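Actibind (PDB 3D3Z) cleaves RNA as a ribonuclease of the T2 family, probably with little base specificity and a preference for adenylic acid. Local coordinates at residues 17-22 against 118-123; 22-27 against 207-212; 154-159 against 176-181; 169-174 against 228-233; 200-205 against 218-223. All coordinates share one frame; numbering follows the deposited sequence.

Contact 1 (17-22 against 118-123); sequences NEASCC and CINTIE
Thr-121 turns its methyl group, CG2, toward two successive carbonyl oxygens of the 17-22 loop, lying 3.4 Å from Ser-20 O and 3.5 Å from Cys-21 O. The side chain splits its two branches between different tasks. With chi1 at 58°, OG1 stands between the backbone N and the carbonyl carbon, while CG2 lies beside N and meets the loop. OG1 itself serves residues outside the two segments, giving its proton to Asn-24 OD1 and accepting the N-H of Ala-209. A threonine fits here because one small side chain offers both a methyl for packing and a hydroxyl for two polar partners.

Next to it, Asn-120 reaches across with its amide. Its chi1 of 73° sets CG over its own backbone, and ND2 comes to 3.2 Å from Ser-20 O and 4.1 Å from Ala-19 CB. The amide's clear bonds are to the chain just beyond: ND2 donates to Phe-23 O, and OD1 accepts from Ser-25 N. Both ends of the amide are therefore in use, which fixes its rotation.

On the loop side, Ser-20 OG accepts from Cys-22 N at 2.9 Å, an ST turn that bends the chain at the adjacent cysteines, Cys-21 and Cys-22. Cys-21 then bonds to Cys-126, and Cys-22 to Cys-5. With no clear hydrogen bond directly between the two segments, the chemistry implies that this surface loop is probably held by its disulfides and by bonds of Asn-120 and Thr-121 to residues 23-25 that follow it.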
# COMPACT_ATOMS: atom_id res chain seq x y z
N ASN A 17 -14.18 9.01 -17.31
CA ASN A 17 -14.65 7.74 -17.87
C ASN A 17 -15.57 7.02 -16.89
O ASN A 17 -15.59 7.35 -15.70
CB ASN A 17 -13.43 6.88 -18.23
CG ASN A 17 -12.75 7.35 -19.49
OD1 ASN A 17 -11.61 7.89 -19.46
ND2 ASN A 17 -13.42 7.14 -20.63
N GLU A 18 -16.36 6.07 -17.39
CA GLU A 18 -17.31 5.33 -16.56
C GLU A 18 -16.63 4.13 -15.92
O GLU A 18 -15.77 3.47 -16.54
CB GLU A 18 -18.55 4.88 -17.34
CG GLU A 18 -19.65 5.96 -17.47
CD GLU A 18 -20.72 5.93 -16.34
OE1 GLU A 18 -20.42 5.48 -15.21
OE2 GLU A 18 -21.88 6.34 -16.59
N ALA A 19 -16.99 3.92 -14.66
CA ALA A 19 -16.53 2.81 -13.82
C ALA A 19 -16.88 1.49 -14.50
O ALA A 19 -18.03 1.26 -14.89
CB ALA A 19 -17.20 2.86 -12.45
N SER A 20 -15.89 0.63 -14.59
CA SER A 20 -16.04 -0.68 -15.20
C SER A 20 -14.94 -1.53 -14.68
O SER A 20 -14.10 -1.07 -13.90
CB SER A 20 -15.93 -0.62 -16.74
OG SER A 20 -14.59 -0.38 -17.14
N CYS A 21 -14.90 -2.77 -15.13
CA CYS A 21 -13.75 -3.59 -14.84
C CYS A 21 -12.40 -3.06 -15.32
O CYS A 21 -11.37 -3.51 -14.80
CB CYS A 21 -13.97 -5.04 -15.32
SG CYS A 21 -15.22 -5.83 -14.44
N CYS A 22 -12.40 -2.11 -16.28
CA CYS A 22 -11.18 -1.55 -16.78
C CYS A 22 -11.01 -0.06 -16.45
O CYS A 22 -10.23 0.66 -17.11
CB CYS A 22 -11.05 -1.76 -18.29
SG CYS A 22 -10.66 -3.52 -18.71
N CYS A 118 -13.42 -2.12 -1.64
CA CYS A 118 -13.74 -0.85 -2.26
C CYS A 118 -13.03 -0.62 -3.60
O CYS A 118 -13.18 0.45 -4.21
CB CYS A 118 -13.44 0.29 -1.24
SG CYS A 118 -14.53 0.28 0.18
N ILE A 119 -12.22 -1.57 -4.04
CA ILE A 119 -11.55 -1.47 -5.34
C ILE A 119 -12.53 -2.07 -6.39
O ILE A 119 -12.73 -3.30 -6.49
CB ILE A 119 -10.20 -2.17 -5.29
CG1 ILE A 119 -9.35 -1.56 -4.16
CG2 ILE A 119 -9.48 -2.09 -6.64
CD1 ILE A 119 -7.98 -2.21 -3.97
N ASN A 120 -13.18 -1.20 -7.14
CA ASN A 120 -14.26 -1.65 -8.03
C ASN A 120 -13.80 -2.65 -9.09
O ASN A 120 -14.58 -3.53 -9.48
CB ASN A 120 -14.99 -0.46 -8.66
CG ASN A 120 -14.17 0.21 -9.71
OD1 ASN A 120 -13.16 0.80 -9.40
ND2 ASN A 120 -14.55 0.05 -10.98
N THR A 121 -12.54 -2.56 -9.54
CA THR A 121 -12.04 -3.38 -10.64
C THR A 121 -11.62 -4.83 -10.22
O THR A 121 -11.21 -5.61 -11.08
CB THR A 121 -10.86 -2.71 -11.35
OG1 THR A 121 -9.83 -2.47 -10.37
CG2 THR A 121 -11.28 -1.37 -12.05
N ILE A 122 -11.84 -5.16 -8.94
CA ILE A 122 -11.42 -6.42 -8.29
C ILE A 122 -12.58 -7.41 -8.16
O ILE A 122 -12.41 -8.54 -7.75
CB ILE A 122 -10.87 -6.11 -6.84
CG1 ILE A 122 -9.61 -5.25 -6.94
CG2 ILE A 122 -10.61 -7.37 -6.02
CD1 ILE A 122 -8.65 -5.32 -5.73
N GLU A 123 -13.78 -6.95 -8.44
CA GLU A 123 -14.96 -7.74 -8.17
C GLU A 123 -14.96 -9.04 -9.00
O GLU A 123 -14.31 -9.12 -10.06
CB GLU A 123 -16.22 -6.88 -8.38
CG GLU A 123 -16.26 -5.66 -7.44
CD GLU A 123 -17.25 -4.60 -7.86
OE1 GLU A 123 -18.17 -4.90 -8.66
OE2 GLU A 123 -17.12 -3.45 -7.38

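Contact 2 (22-27 against 207-212); sequences CFNSPG and GSAIGG
The loop that leads into strand 29-35 meets the turn between strands 195-206 and 213-216 where the amide of Asn-24 lies against Gly-207 and Ala-209. Asn-24 CG stands beside its own backbone N (chi1 -73°), which carries the amide over the turn: OD1 packs 3.8 Å from Ala-209 CB, and ND2 comes to 3.2 Å from Gly-207 O. That approach is too poorly angled to be a hydrogen bond. A water bridges the gap instead, accepting from Asn-24 ND2 at 2.9 Å and from Asn-24 N at 3.1 Å while sitting 2.7 Å from Gly-207 O. Asn-24 OD1 is satisfied elsewhere, by the hydroxyl of Thr-121.

A second water joins Gly-207 N, from which it accepts at 2.8 Å, to the backbone two residues before Asn-24, at Cys-22 O. Gly-207 suits this place because its backbone angles, with positive phi, would bring a beta carbon into collision with the carbonyl oxygen before it. The turn it opens contains an ST turn: Ser-208 OG accepts from Ile-210 N at 3.1 Å, with an N-H...O angle of 149°. Gly-212 N adds a weak bond to Ser-208 O.

Beyond the two segments, Tyr-214 OH bonds to Ala-209 O, and Gln-142 OE1 on helix 134-147 takes the N-H of Gly-211. The side chain of Ala-209 lies about 11 Å from that of His-115, a predicted active-site residue.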
# COMPACT_ATOMS: atom_id res chain seq x y z
N CYS A 22 -12.40 -2.11 -16.28
CA CYS A 22 -11.18 -1.55 -16.78
C CYS A 22 -11.01 -0.06 -16.45
O CYS A 22 -10.23 0.66 -17.11
CB CYS A 22 -11.05 -1.76 -18.29
SG CYS A 22 -10.66 -3.52 -18.71
N PHE A 23 -11.78 0.40 -15.46
CA PHE A 23 -11.64 1.78 -14.97
C PHE A 23 -11.92 1.93 -13.48
O PHE A 23 -13.04 1.74 -13.04
CB PHE A 23 -12.55 2.73 -15.76
CG PHE A 23 -12.16 4.18 -15.61
CD1 PHE A 23 -10.93 4.62 -16.07
CD2 PHE A 23 -13.00 5.08 -14.94
CE1 PHE A 23 -10.55 5.96 -15.92
CE2 PHE A 23 -12.62 6.42 -14.76
CZ PHE A 23 -11.40 6.84 -15.27
N ASN A 24 -10.89 2.29 -12.71
CA ASN A 24 -11.01 2.49 -11.27
C ASN A 24 -11.70 3.82 -10.94
O ASN A 24 -11.18 4.90 -11.23
CB ASN A 24 -9.63 2.37 -10.57
CG ASN A 24 -9.11 0.94 -10.50
OD1 ASN A 24 -9.56 0.14 -9.65
ND2 ASN A 24 -8.17 0.60 -11.39
N SER A 25 -12.91 3.70 -10.40
CA SER A 25 -13.78 4.81 -10.13
C SER A 25 -14.91 4.33 -9.26
O SER A 25 -15.49 3.25 -9.52
CB SER A 25 -14.34 5.40 -11.43
OG SER A 25 -15.14 6.55 -11.21
N PRO A 26 -15.27 5.12 -8.23
CA PRO A 26 -14.75 6.45 -7.87
C PRO A 26 -13.36 6.42 -7.20
O PRO A 26 -12.68 7.43 -7.12
CB PRO A 26 -15.83 7.02 -6.93
CG PRO A 26 -16.48 5.85 -6.32
CD PRO A 26 -16.31 4.65 -7.30
N GLY A 27 -12.93 5.23 -6.78
CA GLY A 27 -11.61 5.03 -6.19
C GLY A 27 -10.48 4.99 -7.19
O GLY A 27 -9.84 3.97 -7.36
N GLY A 207 -6.28 0.56 -16.60
CA GLY A 207 -6.80 -0.79 -16.52
C GLY A 207 -7.29 -1.21 -15.15
O GLY A 207 -7.90 -0.44 -14.39
N SER A 208 -7.05 -2.48 -14.85
CA SER A 208 -7.51 -3.06 -13.60
C SER A 208 -6.50 -2.79 -12.49
O SER A 208 -5.32 -2.67 -12.75
CB SER A 208 -7.67 -4.58 -13.74
OG SER A 208 -8.14 -5.17 -12.55
N ALA A 209 -7.00 -2.69 -11.26
CA ALA A 209 -6.12 -2.63 -10.09
C ALA A 209 -5.29 -3.88 -9.97
O ALA A 209 -4.22 -3.82 -9.38
CB ALA A 209 -6.91 -2.42 -8.78
N ILE A 210 -5.78 -5.03 -10.51
CA ILE A 210 -4.95 -6.23 -10.61
C ILE A 210 -4.33 -6.35 -11.99
O ILE A 210 -5.00 -6.66 -12.95
CB ILE A 210 -5.75 -7.56 -10.34
CG1 ILE A 210 -6.60 -7.43 -9.06
CG2 ILE A 210 -4.80 -8.75 -10.36
CD1 ILE A 210 -5.86 -7.51 -7.75
N GLY A 211 -3.05 -6.07 -12.08
CA GLY A 211 -2.32 -6.19 -13.32
C GLY A 211 -2.30 -4.96 -14.21
O GLY A 211 -1.61 -4.96 -15.23
N GLY A 212 -3.03 -3.90 -13.85
CA GLY A 212 -2.96 -2.66 -14.59
C GLY A 212 -1.67 -1.91 -14.38
O GLY A 212 -0.77 -2.34 -13.63
O HOH W 1 -8.27 2.42 -17.02
O HOH W 2 -8.02 2.23 -13.80

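Contact 3 (154-159 against 176-181); sequences TALSDA and DALAAI
Ala-155 and Leu-156 near the end of helix 152-158 pack on Ala-177 and Leu-178 near the end of helix 171-179, two successive helices of the T2 ribonuclease fold. Alanines allow the close approach. Ala-159 CB and Ala-177 CB are only 3.5 Å apart, and Ala-155 CB rests 3.6 Å from Ala-177 O. The leucines fill the space beside them, their side chains crossing at a slant with Leu-156 CG 3.6 Å from Leu-178 CD2. Ile-181 covers a further side of Ala-155 CB: with chi1 at 65°, its CG2 and CD1 both lie 3.7 Å from that atom.

A second shell positions these groups. Leu-156 touches Ile-161 and Tyr-232, whereas Leu-178 rests on Leu-199 and Tyr-201 of strand 195-206, and Ile-181 also meets Tyr-201. Segment 176-181 thus rests on strand 195-206 through Leu-178 and Ile-181.

Ala-159 N bonds weakly to Leu-156 O and Ile-181 N to Leu-178 O, each three residues back. The carbonyls four back share a water, which donates to Ala-155 O at 2.7 Å and to Ala-177 O at 2.5 Å.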
# COMPACT_ATOMS: atom_id res chain seq x y z
N THR A 154 15.84 2.06 1.14
CA THR A 154 16.95 2.27 0.23
C THR A 154 16.90 3.64 -0.44
O THR A 154 17.93 4.28 -0.60
CB THR A 154 17.00 1.18 -0.83
OG1 THR A 154 17.20 -0.06 -0.16
CG2 THR A 154 18.20 1.39 -1.77
N ALA A 155 15.72 4.10 -0.82
CA ALA A 155 15.62 5.43 -1.42
C ALA A 155 16.12 6.49 -0.42
O ALA A 155 16.78 7.46 -0.81
CB ALA A 155 14.21 5.71 -1.84
N LEU A 156 15.75 6.33 0.85
CA LEU A 156 16.20 7.23 1.93
C LEU A 156 17.70 7.08 2.17
O LEU A 156 18.43 8.06 2.19
CB LEU A 156 15.40 7.02 3.23
CG LEU A 156 13.94 7.54 3.20
CD1 LEU A 156 13.11 6.89 4.31
CD2 LEU A 156 13.82 9.06 3.29
N SER A 157 18.15 5.85 2.32
CA SER A 157 19.55 5.56 2.50
C SER A 157 20.48 6.20 1.46
O SER A 157 21.58 6.68 1.81
CB SER A 157 19.79 4.06 2.47
OG SER A 157 21.08 3.78 2.95
N ASP A 158 20.04 6.14 0.19
CA ASP A 158 20.82 6.60 -0.97
C ASP A 158 20.99 8.12 -0.97
O ASP A 158 21.87 8.65 -1.64
CB ASP A 158 20.10 6.27 -2.29
CG ASP A 158 20.19 4.81 -2.69
OD1 ASP A 158 20.99 4.03 -2.11
OD2 ASP A 158 19.43 4.44 -3.61
N ALA A 159 20.06 8.78 -0.29
CA ALA A 159 20.06 10.22 -0.06
C ALA A 159 20.65 10.56 1.31
O ALA A 159 20.47 11.67 1.78
CB ALA A 159 18.64 10.73 -0.14
N ASP A 176 12.09 14.50 -0.95
CA ASP A 176 12.83 14.45 -2.20
C ASP A 176 13.39 13.05 -2.44
O ASP A 176 13.32 12.55 -3.58
CB ASP A 176 13.99 15.47 -2.21
CG ASP A 176 13.53 16.93 -2.21
OD1 ASP A 176 12.35 17.24 -2.47
OD2 ASP A 176 14.41 17.79 -1.96
N ALA A 177 13.94 12.44 -1.39
CA ALA A 177 14.56 11.12 -1.46
C ALA A 177 13.57 10.05 -1.96
O ALA A 177 13.94 9.14 -2.73
CB ALA A 177 15.10 10.73 -0.10
N LEU A 178 12.32 10.22 -1.55
CA LEU A 178 11.26 9.23 -1.82
C LEU A 178 10.56 9.54 -3.12
O LEU A 178 10.16 8.64 -3.85
CB LEU A 178 10.29 9.18 -0.64
CG LEU A 178 10.92 8.65 0.67
CD1 LEU A 178 9.95 8.83 1.82
CD2 LEU A 178 11.45 7.18 0.59
N ALA A 179 10.47 10.84 -3.44
CA ALA A 179 9.99 11.29 -4.72
C ALA A 179 10.81 10.69 -5.88
O ALA A 179 10.29 10.50 -6.98
CB ALA A 179 10.00 12.83 -4.77
N ALA A 180 12.08 10.39 -5.61
CA ALA A 180 13.03 9.84 -6.58
C ALA A 180 12.71 8.42 -7.06
O ALA A 180 13.15 8.00 -8.13
CB ALA A 180 14.42 9.84 -5.98
N ILE A 181 11.97 7.66 -6.24
CA ILE A 181 11.48 6.33 -6.64
C ILE A 181 9.99 6.34 -7.03
O ILE A 181 9.37 5.26 -7.18
CB ILE A 181 11.77 5.26 -5.58
CG1 ILE A 181 11.00 5.55 -4.28
CG2 ILE A 181 13.26 5.08 -5.36
CD1 ILE A 181 11.09 4.40 -3.29
O HOH W 3 16.34 8.58 -3.22

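Contact 4 (169-174 against 228-233); sequences YKLSDI and SGIKYP
Tyr-169 and Ile-230 exchange a pair of backbone hydrogen bonds. Tyr-169 N donates to Ile-230 O at 2.8 Å, rather bent at 131°, and Ile-230 N donates to Tyr-169 O at 3.0 Å and a straighter 149°. The two residues thus form a single antiparallel bridge, a hydrogen-bonded pair, in which the N-H and C=O of each are satisfied by the other.

Both tyrosine hydroxyls find partners outside the two segments. Tyr-169 OH donates to Thr-162 O, while Tyr-232 OH accepts the indole N-H of Trp-48. Between these tethered ends the side chains meet through carbon: Tyr-169 CE2 lies 3.8 Å from Tyr-232 CB and near the plane of the Tyr-232 ring, at its edge.

Gly-229 and Ile-230 together face Tyr-169, a G1 beta bulge; the positive phi of its first position is one that glycine adopts readily. Across the bridge, in 169-174, Lys-170 is at the N-cap position of helix 171-179, and its carbonyl oxygen receives Ile-174 N at 3.2 Å. The bridge therefore sits directly before the helix begins, and Leu-171 at the first turn pairs through its backbone with Asp-227.

Ile-230 reaches to this first turn. A chi1 of -66° sets CG1 beside its backbone N, and from that branch CD1 meets Ile-174 CD1 tip to tip at 3.7 Å and packs against Leu-171 CB at 3.9 Å, branched aliphatic side chains filling a buried place shared with Leu-196 and Val-189. Farther along, Lys-231 makes backbone hydrogen bonds with Gly-194 and Leu-196, carrying 228-233 along the start of strand 195-206.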
# COMPACT_ATOMS: atom_id res chain seq x y z
N TYR A 169 16.32 14.95 10.88
CA TYR A 169 16.20 15.12 9.45
C TYR A 169 15.16 16.15 9.09
O TYR A 169 14.26 16.47 9.88
CB TYR A 169 15.90 13.76 8.74
CG TYR A 169 16.98 12.72 8.89
CD1 TYR A 169 18.13 12.78 8.13
CD2 TYR A 169 16.84 11.66 9.81
CE1 TYR A 169 19.12 11.83 8.29
CE2 TYR A 169 17.83 10.70 9.96
CZ TYR A 169 18.96 10.80 9.19
OH TYR A 169 19.95 9.85 9.30
N LYS A 170 15.33 16.67 7.88
CA LYS A 170 14.43 17.68 7.31
C LYS A 170 13.35 17.04 6.43
O LYS A 170 13.64 16.18 5.63
CB LYS A 170 15.24 18.74 6.52
CG LYS A 170 16.02 19.72 7.47
CD LYS A 170 17.39 20.16 6.91
CE LYS A 170 18.52 20.29 8.00
NZ LYS A 170 19.91 20.58 7.36
N LEU A 171 12.13 17.52 6.54
CA LEU A 171 11.03 16.96 5.78
C LEU A 171 11.27 16.97 4.29
O LEU A 171 10.95 15.99 3.60
CB LEU A 171 9.73 17.69 6.08
CG LEU A 171 8.46 17.17 5.45
CD1 LEU A 171 8.23 15.64 5.72
CD2 LEU A 171 7.28 17.99 5.94
N SER A 172 11.80 18.09 3.79
CA SER A 172 11.98 18.27 2.36
C SER A 172 12.99 17.27 1.83
O SER A 172 12.88 16.86 0.69
CB SER A 172 12.39 19.73 2.04
OG SER A 172 13.80 19.87 2.17
N ASP A 173 14.01 16.92 2.63
CA ASP A 173 15.00 15.94 2.22
C ASP A 173 14.38 14.52 2.10
O ASP A 173 14.69 13.78 1.14
CB ASP A 173 16.18 15.91 3.20
CG ASP A 173 17.17 17.12 3.01
OD1 ASP A 173 17.03 17.83 2.01
OD2 ASP A 173 18.05 17.32 3.86
N ILE A 174 13.54 14.19 3.08
CA ILE A 174 12.78 12.91 3.14
C ILE A 174 11.89 12.82 1.90
O ILE A 174 11.93 11.84 1.16
CB ILE A 174 11.92 12.80 4.44
CG1 ILE A 174 12.82 12.66 5.68
CG2 ILE A 174 10.89 11.62 4.37
CD1 ILE A 174 12.13 12.99 6.98
N SER A 228 11.39 20.14 10.29
CA SER A 228 12.68 19.63 10.75
C SER A 228 12.65 19.01 12.16
O SER A 228 11.64 19.04 12.86
CB SER A 228 13.74 20.77 10.68
OG SER A 228 13.44 21.77 11.64
N GLY A 229 13.79 18.47 12.55
CA GLY A 229 13.98 17.81 13.82
C GLY A 229 13.46 16.38 13.78
O GLY A 229 13.36 15.74 14.83
N ILE A 230 13.16 15.87 12.56
CA ILE A 230 12.48 14.54 12.41
C ILE A 230 13.40 13.40 12.80
O ILE A 230 14.54 13.28 12.31
CB ILE A 230 11.90 14.30 10.99
CG1 ILE A 230 10.76 15.28 10.70
CG2 ILE A 230 11.33 12.86 10.84
CD1 ILE A 230 10.46 15.48 9.15
N LYS A 231 12.92 12.56 13.70
CA LYS A 231 13.68 11.41 14.10
C LYS A 231 13.35 10.22 13.20
O LYS A 231 12.22 10.06 12.78
CB LYS A 231 13.39 11.02 15.54
CG LYS A 231 13.52 12.17 16.52
CD LYS A 231 13.32 11.73 17.95
CE LYS A 231 11.85 11.50 18.28
NZ LYS A 231 11.77 10.37 19.32
N TYR A 232 14.37 9.43 12.93
CA TYR A 232 14.26 8.17 12.20
C TYR A 232 14.76 7.07 13.13
O TYR A 232 15.94 6.72 13.11
CB TYR A 232 15.07 8.26 10.92
CG TYR A 232 14.85 7.22 9.83
CD1 TYR A 232 13.87 6.21 9.92
CD2 TYR A 232 15.60 7.30 8.66
CE1 TYR A 232 13.70 5.30 8.87
CE2 TYR A 232 15.42 6.41 7.62
CZ TYR A 232 14.47 5.41 7.73
OH TYR A 232 14.34 4.52 6.68
N PRO A 233 13.91 6.61 14.05
CA PRO A 233 14.42 5.71 15.10
C PRO A 233 14.89 4.35 14.58
O PRO A 233 14.24 3.79 13.69
CB PRO A 233 13.25 5.59 16.07
CG PRO A 233 12.30 6.69 15.73
CD PRO A 233 12.49 6.96 14.28

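Contact 5 (200-205 against 218-223); sequences YYYFNV and ERLEDS
The ring of Tyr-202 carries the contact, and its main interaction is CH-pi. Arg-219 CA stands over one face, 3.7 Å from the ring centroid and 22° off the ring normal, and Leu-220 N lies over the same face, 3.5 Å from Tyr-202 CE1. The 218-223 backbone thus runs across the ring, whose flat surface gives it a broad place to lie.

Apolar packing adds Leu-220 CG, 3.7 Å from Tyr-202 CE1, and Arg-219 CB, 3.6 Å from Tyr-202 CD2.

Glu-221 makes looser approaches to polar and aromatic groups. Its CB lies 3.6 Å from Tyr-202 OH, and its extended side chain passes on to Tyr-200, where OE1 is 3.9 Å from CE2 with the carboxylate and ring planes 63° apart.

Among the charges, the guanidinium of Arg-219 leads away from the Tyr-202 ring. Arg-219 NE forms a salt bridge with Asp-222 OD1 at 3.0 Å, weak as a hydrogen bond, while NH1 meets Glu-175 OE2 in a second salt bridge and also bonds to Pro-187 O.

In the fold, Tyr-202 lies on strand 195-206 against Ser-29 and Leu-31 of strand 29-35 and Tyr-188 of strand 188-192, so the loop following strand 213-216 crosses the face of the sheet. Tyr-200 meets Trp-54 of strand 49-56 edge to face, its side chain about 5 Å from that of His-51, predicted to be an active-site residue, while Arg-219 reaches Glu-175 on helix 171-179.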
# COMPACT_ATOMS: atom_id res chain seq x y z
N TYR A 200 2.47 7.22 2.38
CA TYR A 200 1.44 6.91 1.35
C TYR A 200 1.94 7.34 -0.03
O TYR A 200 2.07 8.54 -0.32
CB TYR A 200 0.08 7.56 1.54
CG TYR A 200 -0.56 7.65 2.91
CD1 TYR A 200 -0.20 6.81 3.99
CD2 TYR A 200 -1.58 8.58 3.13
CE1 TYR A 200 -0.84 6.93 5.21
CE2 TYR A 200 -2.21 8.70 4.35
CZ TYR A 200 -1.85 7.87 5.39
OH TYR A 200 -2.52 8.01 6.60
N TYR A 201 2.21 6.36 -0.89
CA TYR A 201 2.55 6.61 -2.29
C TYR A 201 1.29 6.53 -3.14
O TYR A 201 0.63 5.49 -3.18
CB TYR A 201 3.58 5.60 -2.77
CG TYR A 201 4.94 5.60 -2.10
CD1 TYR A 201 6.01 6.34 -2.65
CD2 TYR A 201 5.21 4.80 -1.00
CE1 TYR A 201 7.27 6.28 -2.09
CE2 TYR A 201 6.46 4.77 -0.45
CZ TYR A 201 7.48 5.54 -0.97
OH TYR A 201 8.74 5.50 -0.45
N TYR A 202 0.95 7.64 -3.81
CA TYR A 202 -0.27 7.77 -4.60
C TYR A 202 -0.01 7.39 -6.06
O TYR A 202 1.09 7.60 -6.61
CB TYR A 202 -0.85 9.19 -4.55
CG TYR A 202 -1.36 9.62 -3.18
CD1 TYR A 202 -2.71 9.80 -2.95
CD2 TYR A 202 -0.48 9.88 -2.12
CE1 TYR A 202 -3.18 10.19 -1.67
CE2 TYR A 202 -0.95 10.29 -0.85
CZ TYR A 202 -2.29 10.46 -0.65
OH TYR A 202 -2.74 10.85 0.59
N PHE A 203 -1.04 6.79 -6.66
CA PHE A 203 -1.00 6.29 -8.04
C PHE A 203 -2.35 6.49 -8.69
O PHE A 203 -3.43 6.43 -8.07
CB PHE A 203 -0.74 4.78 -8.07
CG PHE A 203 0.63 4.40 -7.68
CD1 PHE A 203 1.64 4.39 -8.62
CD2 PHE A 203 0.91 4.02 -6.37
CE1 PHE A 203 2.88 4.02 -8.27
CE2 PHE A 203 2.15 3.66 -6.03
CZ PHE A 203 3.13 3.65 -6.97
N ASN A 204 -2.31 6.71 -9.99
CA ASN A 204 -3.49 6.46 -10.80
C ASN A 204 -3.20 5.21 -11.64
O ASN A 204 -2.03 4.81 -11.80
CB ASN A 204 -3.86 7.67 -11.67
CG ASN A 204 -4.18 8.96 -10.86
OD1 ASN A 204 -4.93 8.97 -9.88
ND2 ASN A 204 -3.61 10.05 -11.30
N VAL A 205 -4.26 4.60 -12.16
CA VAL A 205 -4.23 3.25 -12.78
C VAL A 205 -4.85 3.25 -14.19
O VAL A 205 -5.93 3.78 -14.41
CB VAL A 205 -4.89 2.16 -11.86
CG1 VAL A 205 -4.84 0.76 -12.51
CG2 VAL A 205 -4.14 2.12 -10.50
N GLU A 218 0.17 12.59 -7.88
CA GLU A 218 0.35 13.58 -6.81
C GLU A 218 -0.39 13.22 -5.51
O GLU A 218 -1.58 12.83 -5.52
CB GLU A 218 -0.09 14.97 -7.30
CG GLU A 218 0.58 16.08 -6.53
CD GLU A 218 0.41 17.41 -7.19
OE1 GLU A 218 1.06 17.63 -8.25
OE2 GLU A 218 -0.37 18.25 -6.65
N ARG A 219 0.31 13.38 -4.40
CA ARG A 219 -0.28 13.15 -3.09
C ARG A 219 -1.46 14.08 -2.83
O ARG A 219 -1.42 15.27 -3.15
CB ARG A 219 0.78 13.25 -1.98
CG ARG A 219 1.32 14.67 -1.74
CD ARG A 219 2.56 14.62 -0.93
NE ARG A 219 3.10 15.96 -0.72
CZ ARG A 219 4.21 16.21 -0.04
NH1 ARG A 219 4.87 15.21 0.54
NH2 ARG A 219 4.65 17.47 0.09
N LEU A 220 -2.53 13.53 -2.29
CA LEU A 220 -3.71 14.29 -1.95
C LEU A 220 -3.68 14.72 -0.44
O LEU A 220 -4.63 15.33 0.04
CB LEU A 220 -4.97 13.46 -2.28
CG LEU A 220 -5.06 12.75 -3.66
CD1 LEU A 220 -6.26 11.80 -3.76
CD2 LEU A 220 -5.10 13.76 -4.81
N GLU A 221 -2.62 14.36 0.27
CA GLU A 221 -2.34 14.81 1.65
C GLU A 221 -0.82 14.93 1.68
O GLU A 221 -0.14 14.09 1.10
CB GLU A 221 -2.90 13.79 2.65
CG GLU A 221 -3.35 14.38 3.98
CD GLU A 221 -3.49 13.38 5.16
OE1 GLU A 221 -3.84 12.19 4.96
OE2 GLU A 221 -3.25 13.82 6.32
N ASP A 222 -0.26 15.97 2.32
CA ASP A 222 1.21 16.20 2.25
C ASP A 222 2.03 15.58 3.40
O ASP A 222 2.94 14.75 3.19
CB ASP A 222 1.54 17.71 2.20
CG ASP A 222 1.01 18.40 0.94
OD1 ASP A 222 0.72 17.72 -0.08
OD2 ASP A 222 0.91 19.66 1.00
N SER A 223 1.74 16.02 4.62
CA SER A 223 2.52 15.58 5.76
C SER A 223 1.97 16.17 7.04
O SER A 223 1.39 17.27 7.05
CB SER A 223 3.98 15.95 5.63
OG SER A 223 4.69 15.45 6.74

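From the N terminus, contact 1 closes the first long loop, from the N-terminal segment to the loop after helix 104-116. Contact 2 shares Cys-22 with it and crosses it, running on to the turn after strand 195-206; the two touch through Thr-121, Asn-24 and Ala-209. Contact 3 is nested inside contact 2 and joins the helices 152-158 and 171-179. Contact 4, at the start of the latter helix, crosses contacts 2 and 3 and ties that helix to the C-terminal segment. Contact 5 is nested inside contact 4, crosses contact 2 and follows contact 3 in series, tying strand 195-206 to the loop after strand 213-216. Contacts 1 and 4 lie on opposite sides of the chain's centre.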